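Local coordinates for hypothetical protein (ST2072) (PDB 1VE0), which is of unknown function but binds zinc and belongs to the YjbQ (UPF0047) family, three copies of it forming the assembly, at residues Lys2-Val10 and Ile21-Ile32; Ile32-His43 and Arg125-Glu134. All blocks are in the same frame, centred on the assembly; numbering follows the deposited sequence.

Interaction 1: Lys2-Val10 and Ile21-Ile32; sequences KIISKEFTV and ITEQVSEAIKGI
Phe-8 lies over the first turn of helix 22-28, and the packing is tightest there. Gln-24 CB stands above the centre of the ring, 3.5 Å from its centroid and only 10° off the normal, a CH-pi contact made by the aliphatic root of a polar side chain. With CG of Phe-8 set between its own backbone N and carbonyl carbon (chi1 62°), the ring is brought over Gln-24. Its far end is met near the ring plane: Val-25 CG2 comes to 3.9 Å from Phe-8 CZ, and Ile-21 CD1 approaches the same atom. Next to it Val-10 CG1 sits at the ring edge and touches Ile-21 CG2, at the residue just before the helix. Helix and strand run roughly antiparallel, 151° between their directions, with axes 8.9 Å apart at closest approach. This is alpha-on-beta packing: strand 2-11 borders a five-stranded antiparallel sheet, and alternate residues Lys-2, Ile-4, Lys-6, Phe-8 and Val-10 turn their side chains to the helix and the loop after it. Val-25 and Ile-29 also touch Leu-106 of strand 105-106. Toward the N-terminal end of strand 2-11 the contact becomes more polar and more exposed, though Ile-4 and Ile-32 still pack. Ala-28, small enough to let the chains approach, brings its CB to 4.0 Å from Lys-6 CB, whereas the lysine's end reaches toward the backbone around Ala-28, though the NZ bond to Ala-28 O is weak and its position doubtful. Beyond it Ile-4 CG1 slides past Ile-32 CG1 at 3.6 Å, a second apolar contact, with Ile-32 buried. The solvent side belongs to Lys-2, Lys-30 and Gly-31: Lys-2 rests its methylenes against the loop, CG on Ile-32 CD1 and CD 3.3 Å from Gly-31 O.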
loop_
_atom_site.group_PDB
_atom_site.type_symbol
_atom_site.label_atom_id
_atom_site.label_comp_id
_atom_site.label_asym_id
_atom_site.label_seq_id
_atom_site.Cartn_x
_atom_site.Cartn_y
_atom_site.Cartn_z
ATOM N N LYS A 2 -7.570 -20.098 10.941
ATOM C CA LYS A 2 -8.152 -20.564 9.690
ATOM C C LYS A 2 -7.676 -19.751 8.484
ATOM O O LYS A 2 -7.454 -18.549 8.590
ATOM C CB LYS A 2 -9.668 -20.477 9.825
ATOM C CG LYS A 2 -10.467 -20.942 8.642
ATOM C CD LYS A 2 -11.934 -21.063 9.041
ATOM C CE LYS A 2 -12.090 -21.989 10.238
ATOM N NZ LYS A 2 -13.515 -22.285 10.547
ATOM N N ILE A 3 -7.528 -20.413 7.338
ATOM C CA ILE A 3 -7.074 -19.741 6.118
ATOM C C ILE A 3 -7.981 -20.049 4.937
ATOM O O ILE A 3 -8.123 -21.205 4.544
ATOM C CB ILE A 3 -5.657 -20.184 5.723
ATOM C CG1 ILE A 3 -4.688 -19.902 6.870
ATOM C CG2 ILE A 3 -5.226 -19.460 4.442
ATOM C CD1 ILE A 3 -3.301 -20.465 6.652
ATOM N N ILE A 4 -8.596 -19.016 4.376
ATOM C CA ILE A 4 -9.465 -19.198 3.230
ATOM C C ILE A 4 -8.790 -18.558 2.025
ATOM O O ILE A 4 -8.247 -17.450 2.117
ATOM C CB ILE A 4 -10.852 -18.529 3.434
ATOM C CG1 ILE A 4 -11.587 -19.160 4.617
ATOM C CG2 ILE A 4 -11.682 -18.677 2.176
ATOM C CD1 ILE A 4 -11.849 -20.635 4.467
ATOM N N SER A 5 -8.814 -19.264 0.904
ATOM C CA SER A 5 -8.209 -18.763 -0.321
ATOM C C SER A 5 -9.220 -18.950 -1.430
ATOM O O SER A 5 -9.569 -20.084 -1.769
ATOM C CB SER A 5 -6.940 -19.546 -0.657
ATOM O OG SER A 5 -6.026 -19.518 0.421
ATOM N N LYS A 6 -9.706 -17.845 -1.986
ATOM C CA LYS A 6 -10.686 -17.922 -3.057
ATOM C C LYS A 6 -10.435 -16.874 -4.123
ATOM O O LYS A 6 -10.144 -15.710 -3.808
ATOM C CB LYS A 6 -12.105 -17.769 -2.498
ATOM C CG LYS A 6 -12.509 -18.898 -1.567
ATOM C CD LYS A 6 -14.017 -19.153 -1.595
ATOM C CE LYS A 6 -14.799 -18.121 -0.793
ATOM N NZ LYS A 6 -14.720 -18.325 0.693
ATOM N N GLU A 7 -10.555 -17.291 -5.382
ATOM C CA GLU A 7 -10.335 -16.404 -6.515
ATOM C C GLU A 7 -11.598 -16.214 -7.342
ATOM O O GLU A 7 -12.451 -17.095 -7.388
ATOM C CB GLU A 7 -9.245 -16.974 -7.429
ATOM C CG GLU A 7 -7.868 -17.104 -6.792
ATOM C CD GLU A 7 -6.810 -17.589 -7.777
ATOM O OE1 GLU A 7 -5.607 -17.522 -7.444
ATOM O OE2 GLU A 7 -7.178 -18.039 -8.883
ATOM N N PHE A 8 -11.721 -15.053 -7.976
ATOM C CA PHE A 8 -12.842 -14.776 -8.863
ATOM C C PHE A 8 -12.291 -13.888 -9.973
ATOM O O PHE A 8 -11.230 -13.283 -9.806
ATOM C CB PHE A 8 -14.006 -14.105 -8.120
ATOM C CG PHE A 8 -13.678 -12.759 -7.521
ATOM C CD1 PHE A 8 -13.719 -11.605 -8.303
ATOM C CD2 PHE A 8 -13.370 -12.643 -6.163
ATOM C CE1 PHE A 8 -13.464 -10.348 -7.744
ATOM C CE2 PHE A 8 -13.112 -11.387 -5.588
ATOM C CZ PHE A 8 -13.160 -10.238 -6.381
ATOM N N THR A 9 -12.976 -13.833 -11.113
ATOM C CA THR A 9 -12.510 -13.017 -12.234
ATOM C C THR A 9 -13.497 -11.914 -12.586
ATOM O O THR A 9 -14.690 -12.022 -12.325
ATOM C CB THR A 9 -12.298 -13.857 -13.524
ATOM O OG1 THR A 9 -13.545 -14.434 -13.924
ATOM C CG2 THR A 9 -11.285 -14.965 -13.302
ATOM N N VAL A 10 -12.982 -10.840 -13.163
ATOM C CA VAL A 10 -13.815 -9.737 -13.592
ATOM C C VAL A 10 -13.276 -9.338 -14.947
ATOM O O VAL A 10 -12.065 -9.352 -15.176
ATOM C CB VAL A 10 -13.752 -8.525 -12.632
ATOM C CG1 VAL A 10 -14.308 -8.911 -11.268
ATOM C CG2 VAL A 10 -12.326 -8.031 -12.507
ATOM N N ILE A 21 -15.674 -4.260 -6.863
ATOM C CA ILE A 21 -15.695 -5.705 -6.663
ATOM C C ILE A 21 -16.084 -6.120 -5.252
ATOM O O ILE A 21 -15.903 -7.267 -4.866
ATOM C CB ILE A 21 -14.314 -6.338 -7.008
ATOM C CG1 ILE A 21 -13.201 -5.670 -6.181
ATOM C CG2 ILE A 21 -14.027 -6.161 -8.492
ATOM C CD1 ILE A 21 -11.835 -6.345 -6.328
ATOM N N THR A 22 -16.635 -5.181 -4.489
ATOM C CA THR A 22 -17.025 -5.449 -3.107
ATOM C C THR A 22 -17.904 -6.690 -2.916
ATOM O O THR A 22 -17.644 -7.511 -2.038
ATOM C CB THR A 22 -17.777 -4.253 -2.510
ATOM O OG1 THR A 22 -17.083 -3.039 -2.830
ATOM C CG2 THR A 22 -17.872 -4.393 -0.996
ATOM N N GLU A 23 -18.947 -6.828 -3.725
ATOM C CA GLU A 23 -19.840 -7.979 -3.582
ATOM C C GLU A 23 -19.118 -9.312 -3.765
ATOM O O GLU A 23 -19.348 -10.263 -3.000
ATOM C CB GLU A 23 -21.012 -7.877 -4.571
ATOM C CG GLU A 23 -21.797 -6.576 -4.464
ATOM C CD GLU A 23 -22.387 -6.354 -3.073
ATOM O OE1 GLU A 23 -22.723 -5.191 -2.739
ATOM O OE2 GLU A 23 -22.527 -7.345 -2.317
ATOM N N GLN A 24 -18.251 -9.393 -4.772
ATOM C CA GLN A 24 -17.511 -10.627 -5.021
ATOM C C GLN A 24 -16.567 -10.916 -3.865
ATOM O O GLN A 24 -16.350 -12.077 -3.510
ATOM C CB GLN A 24 -16.705 -10.546 -6.327
ATOM C CG GLN A 24 -17.550 -10.329 -7.583
ATOM C CD GLN A 24 -17.651 -8.861 -7.974
ATOM O OE1 GLN A 24 -18.070 -8.012 -7.178
ATOM N NE2 GLN A 24 -17.265 -8.556 -9.205
ATOM N N VAL A 25 -15.995 -9.871 -3.273
ATOM C CA VAL A 25 -15.108 -10.104 -2.143
ATOM C C VAL A 25 -15.905 -10.571 -0.919
ATOM O O VAL A 25 -15.428 -11.419 -0.162
ATOM C CB VAL A 25 -14.280 -8.843 -1.760
ATOM C CG1 VAL A 25 -13.461 -9.133 -0.506
ATOM C CG2 VAL A 25 -13.322 -8.479 -2.890
ATOM N N SER A 26 -17.112 -10.039 -0.715
ATOM C CA SER A 26 -17.894 -10.467 0.446
ATOM C C SER A 26 -18.227 -11.955 0.348
ATOM O O SER A 26 -18.314 -12.647 1.362
ATOM C CB SER A 26 -19.176 -9.625 0.610
ATOM O OG SER A 26 -20.018 -9.724 -0.519
ATOM N N GLU A 27 -18.397 -12.466 -0.869
ATOM C CA GLU A 27 -18.679 -13.892 -1.037
ATOM C C GLU A 27 -17.413 -14.710 -0.780
ATOM O O GLU A 27 -17.456 -15.766 -0.141
ATOM C CB GLU A 27 -19.181 -14.184 -2.461
ATOM C CG GLU A 27 -20.527 -13.583 -2.764
ATOM C CD GLU A 27 -21.633 -14.186 -1.918
ATOM O OE1 GLU A 27 -22.693 -13.538 -1.772
ATOM O OE2 GLU A 27 -21.452 -15.314 -1.405
ATOM N N ALA A 28 -16.279 -14.207 -1.271
ATOM C CA ALA A 28 -15.010 -14.903 -1.122
ATOM C C ALA A 28 -14.476 -15.061 0.307
ATOM O O ALA A 28 -13.647 -15.940 0.561
ATOM C CB ALA A 28 -13.951 -14.238 -2.010
ATOM N N ILE A 29 -14.936 -14.241 1.251
ATOM C CA ILE A 29 -14.442 -14.365 2.623
ATOM C C ILE A 29 -15.218 -15.380 3.461
ATOM O O ILE A 29 -14.804 -15.715 4.571
ATOM C CB ILE A 29 -14.477 -13.002 3.380
ATOM C CG1 ILE A 29 -15.922 -12.496 3.500
ATOM C CG2 ILE A 29 -13.588 -11.997 2.664
ATOM C CD1 ILE A 29 -16.105 -11.379 4.531
ATOM N N LYS A 30 -16.337 -15.875 2.938
ATOM C CA LYS A 30 -17.140 -16.828 3.695
ATOM C C LYS A 30 -16.277 -17.948 4.243
ATOM O O LYS A 30 -15.523 -18.587 3.522
ATOM C CB LYS A 30 -18.281 -17.381 2.836
ATOM C CG LYS A 30 -19.349 -16.322 2.523
ATOM C CD LYS A 30 -20.625 -16.945 1.989
ATOM C CE LYS A 30 -21.525 -15.911 1.328
ATOM N NZ LYS A 30 -21.876 -14.786 2.225
ATOM N N GLY A 31 -16.383 -18.161 5.544
ATOM C CA GLY A 31 -15.585 -19.184 6.190
ATOM C C GLY A 31 -14.840 -18.530 7.337
ATOM O O GLY A 31 -14.516 -19.178 8.328
ATOM N N ILE A 32 -14.567 -17.235 7.193
ATOM C CA ILE A 32 -13.878 -16.473 8.228
ATOM C C ILE A 32 -14.889 -15.566 8.939
ATOM O O ILE A 32 -15.658 -14.853 8.296
ATOM C CB ILE A 32 -12.757 -15.592 7.622
ATOM C CG1 ILE A 32 -11.666 -16.480 7.004
ATOM C CG2 ILE A 32 -12.194 -14.658 8.687
ATOM C CD1 ILE A 32 -10.907 -17.341 8.004
#

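Interaction 2: Ile32-His43 and Arg125-Glu134; sequences INNGIAHVIVKH and RTVLVKSMGE. With SO4 (sulfate ion), chain B.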
loop_
_atom_site.group_PDB
_atom_site.type_symbol
_atom_site.label_atom_id
_atom_site.label_comp_id
_atom_site.label_asym_id
_atom_site.label_seq_id
_atom_site.Cartn_x
_atom_site.Cartn_y
_atom_site.Cartn_z
ATOM N N ILE A 32 -14.567 -17.235 7.193
ATOM C CA ILE A 32 -13.878 -16.473 8.228
ATOM C C ILE A 32 -14.889 -15.566 8.939
ATOM O O ILE A 32 -15.658 -14.853 8.296
ATOM C CB ILE A 32 -12.757 -15.592 7.622
ATOM C CG1 ILE A 32 -11.666 -16.480 7.004
ATOM C CG2 ILE A 32 -12.194 -14.658 8.687
ATOM C CD1 ILE A 32 -10.907 -17.341 8.004
ATOM N N ASN A 33 -14.878 -15.605 10.267
ATOM C CA ASN A 33 -15.783 -14.806 11.082
ATOM C C ASN A 33 -15.165 -13.498 11.580
ATOM O O ASN A 33 -15.818 -12.454 11.588
ATOM C CB ASN A 33 -16.266 -15.645 12.281
ATOM C CG ASN A 33 -16.871 -14.795 13.384
ATOM O OD1 ASN A 33 -16.157 -14.252 14.235
ATOM N ND2 ASN A 33 -18.195 -14.662 13.367
ATOM N N ASN A 34 -13.907 -13.560 12.001
ATOM C CA ASN A 34 -13.205 -12.387 12.511
ATOM C C ASN A 34 -11.771 -12.496 12.021
ATOM O O ASN A 34 -11.108 -13.509 12.247
ATOM C CB ASN A 34 -13.236 -12.391 14.044
ATOM C CG ASN A 34 -12.470 -11.223 14.667
ATOM O OD1 ASN A 34 -12.073 -11.291 15.832
ATOM N ND2 ASN A 34 -12.279 -10.149 13.911
ATOM N N GLY A 35 -11.286 -11.461 11.345
ATOM C CA GLY A 35 -9.921 -11.531 10.854
ATOM C C GLY A 35 -9.577 -10.510 9.802
ATOM O O GLY A 35 -10.072 -9.384 9.838
ATOM N N ILE A 36 -8.739 -10.913 8.849
ATOM C CA ILE A 36 -8.289 -10.008 7.796
ATOM C C ILE A 36 -8.414 -10.636 6.410
ATOM O O ILE A 36 -8.088 -11.800 6.210
ATOM C CB ILE A 36 -6.798 -9.610 8.020
ATOM C CG1 ILE A 36 -6.664 -8.748 9.281
ATOM C CG2 ILE A 36 -6.259 -8.864 6.808
ATOM C CD1 ILE A 36 -7.376 -7.408 9.181
ATOM N N ALA A 37 -8.917 -9.849 5.474
ATOM C CA ALA A 37 -9.049 -10.274 4.094
ATOM C C ALA A 37 -7.981 -9.523 3.315
ATOM O O ALA A 37 -7.901 -8.292 3.385
ATOM C CB ALA A 37 -10.429 -9.905 3.556
ATOM N N HIS A 38 -7.135 -10.261 2.614
ATOM C CA HIS A 38 -6.120 -9.634 1.780
ATOM C C HIS A 38 -6.661 -9.760 0.364
ATOM O O HIS A 38 -6.786 -10.868 -0.147
ATOM C CB HIS A 38 -4.797 -10.387 1.884
ATOM C CG HIS A 38 -4.159 -10.295 3.232
ATOM N ND1 HIS A 38 -3.326 -9.258 3.589
ATOM C CD2 HIS A 38 -4.258 -11.094 4.321
ATOM C CE1 HIS A 38 -2.937 -9.421 4.842
ATOM N NE2 HIS A 38 -3.487 -10.529 5.308
ATOM N N VAL A 39 -7.004 -8.633 -0.252
ATOM C CA VAL A 39 -7.538 -8.624 -1.616
ATOM C C VAL A 39 -6.315 -8.392 -2.487
ATOM O O VAL A 39 -5.716 -7.305 -2.474
ATOM C CB VAL A 39 -8.561 -7.496 -1.796
ATOM C CG1 VAL A 39 -9.124 -7.498 -3.219
ATOM C CG2 VAL A 39 -9.693 -7.687 -0.781
ATOM N N ILE A 40 -5.955 -9.430 -3.232
ATOM C CA ILE A 40 -4.740 -9.433 -4.042
ATOM C C ILE A 40 -4.905 -9.748 -5.518
ATOM O O ILE A 40 -5.714 -10.593 -5.884
ATOM C CB ILE A 40 -3.765 -10.511 -3.464
ATOM C CG1 ILE A 40 -3.421 -10.175 -2.017
ATOM C CG2 ILE A 40 -2.501 -10.650 -4.335
ATOM C CD1 ILE A 40 -3.099 -11.403 -1.193
ATOM N N VAL A 41 -4.157 -9.066 -6.379
ATOM C CA VAL A 41 -4.186 -9.459 -7.786
ATOM C C VAL A 41 -2.765 -9.914 -8.062
ATOM O O VAL A 41 -1.808 -9.310 -7.574
ATOM C CB VAL A 41 -4.564 -8.322 -8.770
ATOM C CG1 VAL A 41 -6.053 -8.013 -8.643
ATOM C CG2 VAL A 41 -3.683 -7.072 -8.535
ATOM N N LYS A 42 -2.616 -10.998 -8.808
ATOM C CA LYS A 42 -1.286 -11.481 -9.136
ATOM C C LYS A 42 -0.890 -10.872 -10.470
ATOM O O LYS A 42 -0.067 -11.426 -11.199
ATOM C CB LYS A 42 -1.268 -13.007 -9.229
ATOM C CG LYS A 42 -1.683 -13.722 -7.956
ATOM C CD LYS A 42 -1.635 -15.230 -8.174
ATOM C CE LYS A 42 -2.323 -15.991 -7.072
ATOM N NZ LYS A 42 -2.282 -17.464 -7.349
ATOM N N HIS A 43 -1.482 -9.719 -10.772
ATOM C CA HIS A 43 -1.215 -8.988 -12.010
ATOM C C HIS A 43 -0.249 -7.840 -11.733
ATOM O O HIS A 43 -0.115 -7.410 -10.588
ATOM C CB HIS A 43 -2.517 -8.414 -12.560
ATOM C CG HIS A 43 -3.518 -9.453 -12.940
ATOM N ND1 HIS A 43 -3.272 -10.398 -13.913
ATOM C CD2 HIS A 43 -4.780 -9.681 -12.502
ATOM C CE1 HIS A 43 -4.341 -11.164 -14.060
ATOM N NE2 HIS A 43 -5.270 -10.750 -13.214
ATOM N N ARG A 125 -9.431 -10.187 -15.512
ATOM C CA ARG A 125 -8.526 -10.082 -14.387
ATOM C C ARG A 125 -8.945 -11.020 -13.282
ATOM O O ARG A 125 -10.137 -11.207 -13.018
ATOM C CB ARG A 125 -8.499 -8.647 -13.852
ATOM C CG ARG A 125 -8.004 -7.629 -14.865
ATOM C CD ARG A 125 -6.590 -7.983 -15.342
ATOM N NE ARG A 125 -5.931 -6.833 -15.955
ATOM C CZ ARG A 125 -4.614 -6.734 -16.111
ATOM N NH1 ARG A 125 -4.087 -5.655 -16.673
ATOM N NH2 ARG A 125 -3.823 -7.721 -15.702
ATOM N N THR A 126 -7.960 -11.607 -12.623
ATOM C CA THR A 126 -8.253 -12.518 -11.534
ATOM C C THR A 126 -7.940 -11.853 -10.201
ATOM O O THR A 126 -6.890 -11.228 -10.046
ATOM C CB THR A 126 -7.414 -13.789 -11.649
ATOM O OG1 THR A 126 -7.733 -14.452 -12.877
ATOM C CG2 THR A 126 -7.696 -14.725 -10.475
ATOM N N VAL A 127 -8.856 -11.982 -9.250
ATOM C CA VAL A 127 -8.645 -11.425 -7.921
ATOM C C VAL A 127 -8.564 -12.548 -6.899
ATOM O O VAL A 127 -9.427 -13.425 -6.856
ATOM C CB VAL A 127 -9.798 -10.478 -7.499
ATOM C CG1 VAL A 127 -9.562 -9.973 -6.065
ATOM C CG2 VAL A 127 -9.883 -9.302 -8.455
ATOM N N LEU A 128 -7.509 -12.552 -6.098
ATOM C CA LEU A 128 -7.388 -13.554 -5.044
ATOM C C LEU A 128 -7.746 -12.913 -3.697
ATOM O O LEU A 128 -7.230 -11.836 -3.353
ATOM C CB LEU A 128 -5.954 -14.097 -4.971
ATOM C CG LEU A 128 -5.556 -14.808 -3.673
ATOM C CD1 LEU A 128 -6.319 -16.130 -3.513
ATOM C CD2 LEU A 128 -4.052 -15.053 -3.686
ATOM N N VAL A 129 -8.649 -13.546 -2.956
ATOM C CA VAL A 129 -9.006 -13.060 -1.632
ATOM C C VAL A 129 -8.503 -14.132 -0.670
ATOM O O VAL A 129 -9.018 -15.257 -0.617
ATOM C CB VAL A 129 -10.527 -12.869 -1.450
ATOM C CG1 VAL A 129 -10.800 -12.310 -0.045
ATOM C CG2 VAL A 129 -11.073 -11.906 -2.522
ATOM N N LYS A 130 -7.464 -13.781 0.067
ATOM C CA LYS A 130 -6.845 -14.689 1.011
ATOM C C LYS A 130 -7.187 -14.152 2.386
ATOM O O LYS A 130 -6.675 -13.105 2.793
ATOM C CB LYS A 130 -5.329 -14.683 0.792
ATOM C CG LYS A 130 -4.562 -15.699 1.603
ATOM C CD LYS A 130 -3.893 -16.696 0.699
ATOM C CE LYS A 130 -3.000 -17.632 1.472
ATOM N NZ LYS A 130 -2.632 -18.790 0.632
ATOM N N SER A 131 -8.059 -14.861 3.096
ATOM C CA SER A 131 -8.480 -14.424 4.418
ATOM C C SER A 131 -7.930 -15.290 5.533
ATOM O O SER A 131 -7.791 -16.510 5.390
ATOM C CB SER A 131 -10.007 -14.400 4.497
ATOM O OG SER A 131 -10.546 -13.662 3.424
HETATM N N MSE A 132 -7.624 -14.647 6.650
HETATM C CA MSE A 132 -7.094 -15.339 7.813
HETATM C C MSE A 132 -7.759 -14.802 9.072
HETATM O O MSE A 132 -8.044 -13.612 9.180
HETATM C CB MSE A 132 -5.565 -15.162 7.905
HETATM C CG MSE A 132 -4.783 -15.958 6.857
HETATM SE SE MSE A 132 -2.827 -15.918 7.068
HETATM C CE MSE A 132 -2.736 -15.660 8.978
ATOM N N GLY A 133 -8.012 -15.696 10.021
ATOM C CA GLY A 133 -8.637 -15.292 11.269
ATOM C C GLY A 133 -9.322 -16.498 11.857
ATOM O O GLY A 133 -8.884 -17.625 11.623
ATOM N N GLU A 134 -10.402 -16.285 12.599
ATOM C CA GLU A 134 -11.115 -17.409 13.195
ATOM C C GLU A 134 -12.495 -17.542 12.569
ATOM O O GLU A 134 -12.940 -16.566 11.942
ATOM C CB GLU A 134 -11.249 -17.197 14.701
ATOM C CG GLU A 134 -12.250 -16.128 15.055
ATOM C CD GLU A 134 -12.287 -15.826 16.533
ATOM O OE1 GLU A 134 -13.308 -15.252 16.980
ATOM O OE2 GLU A 134 -11.302 -16.155 17.237
ATOM O OXT GLU A 134 -13.116 -18.615 12.713
HETATM S S SO4 B . -0.158 -8.813 -15.893
HETATM O O1 SO4 B . -0.930 -10.074 -15.851
HETATM O O2 SO4 B . -0.947 -7.731 -15.297
HETATM O O3 SO4 B . 0.131 -8.486 -17.299
HETATM O O4 SO4 B . 1.097 -8.970 -15.129
HETATM O O HOH W 1 -4.635 -12.481 -9.796
#
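Across the antiparallel pair of strands 35-41 and 125-133, His-43 and Arg-125 meet at one end, beyond the regular pairing. From CB, 3.2 Å from sulfate O2, the histidine directs its ring across the gap. Its CG and ND1 lie under Arg-125 NH2, which sits over one face toward the rim, with CE1 also near; Arg-125 CD lies over the same face, a CH-pi contact. At the edge, ND1 donates to sulfate O1 (3.1 Å), while CD2 runs beside Thr-126 O. The tip, NE2, accepts the backbone N-H of Thr-126 at 2.9 Å, exactly in the ring plane and nearly straight (169°). One water joins Lys-42 N to Thr-126 O where direct strand bonding has ended. Between Ile-36 and Ile-40 the backbones pair regularly, as in Ile-40 N to Leu-128 O, 2.7 Å. Gly-35 and Gly-133 let the chains close to 4.0 Å between CA atoms. At the other end Asn-33 and Asn-34 both donate to Glu-134 O, a classic beta bulge. Arg-125 NH2 holds sulfate O2 at 2.9 Å; Thr-44, Thr-45 and Arg-123 also bond this ion, probably from the crystallisation liquor. Arg-125 NH1 bonds Thr-45 OG1, NE pairs with Glu-118, and the side chain is about 9 Å from a bound zinc ion. With NE2 accepting and ND1 donating, the backbone bond turns the ring's N-H toward the anion.

Both interactions are built on the same five-stranded sheet: strand 2-11 of interaction 1 hydrogen-bonds to strand 124-133 of interaction 2, so the two contacts use adjacent strands and have Ile-32 in common. Interaction 1 is partly buried and layers a helix on the sheet's edge through side chains, with lysines at its margin. Interaction 2 is buried, in the sheet's interior, and is carried mainly by backbone bonds. Val-39 and Val-129 pack on the helix, Val-129 against Val-25 and Ala-28, while the opposite face, with Lys-130 and Met-132, turns to other subunits. Anion chemistry appears only at the 43/125 end of interaction 2; interaction 1 lies away from the zinc sites.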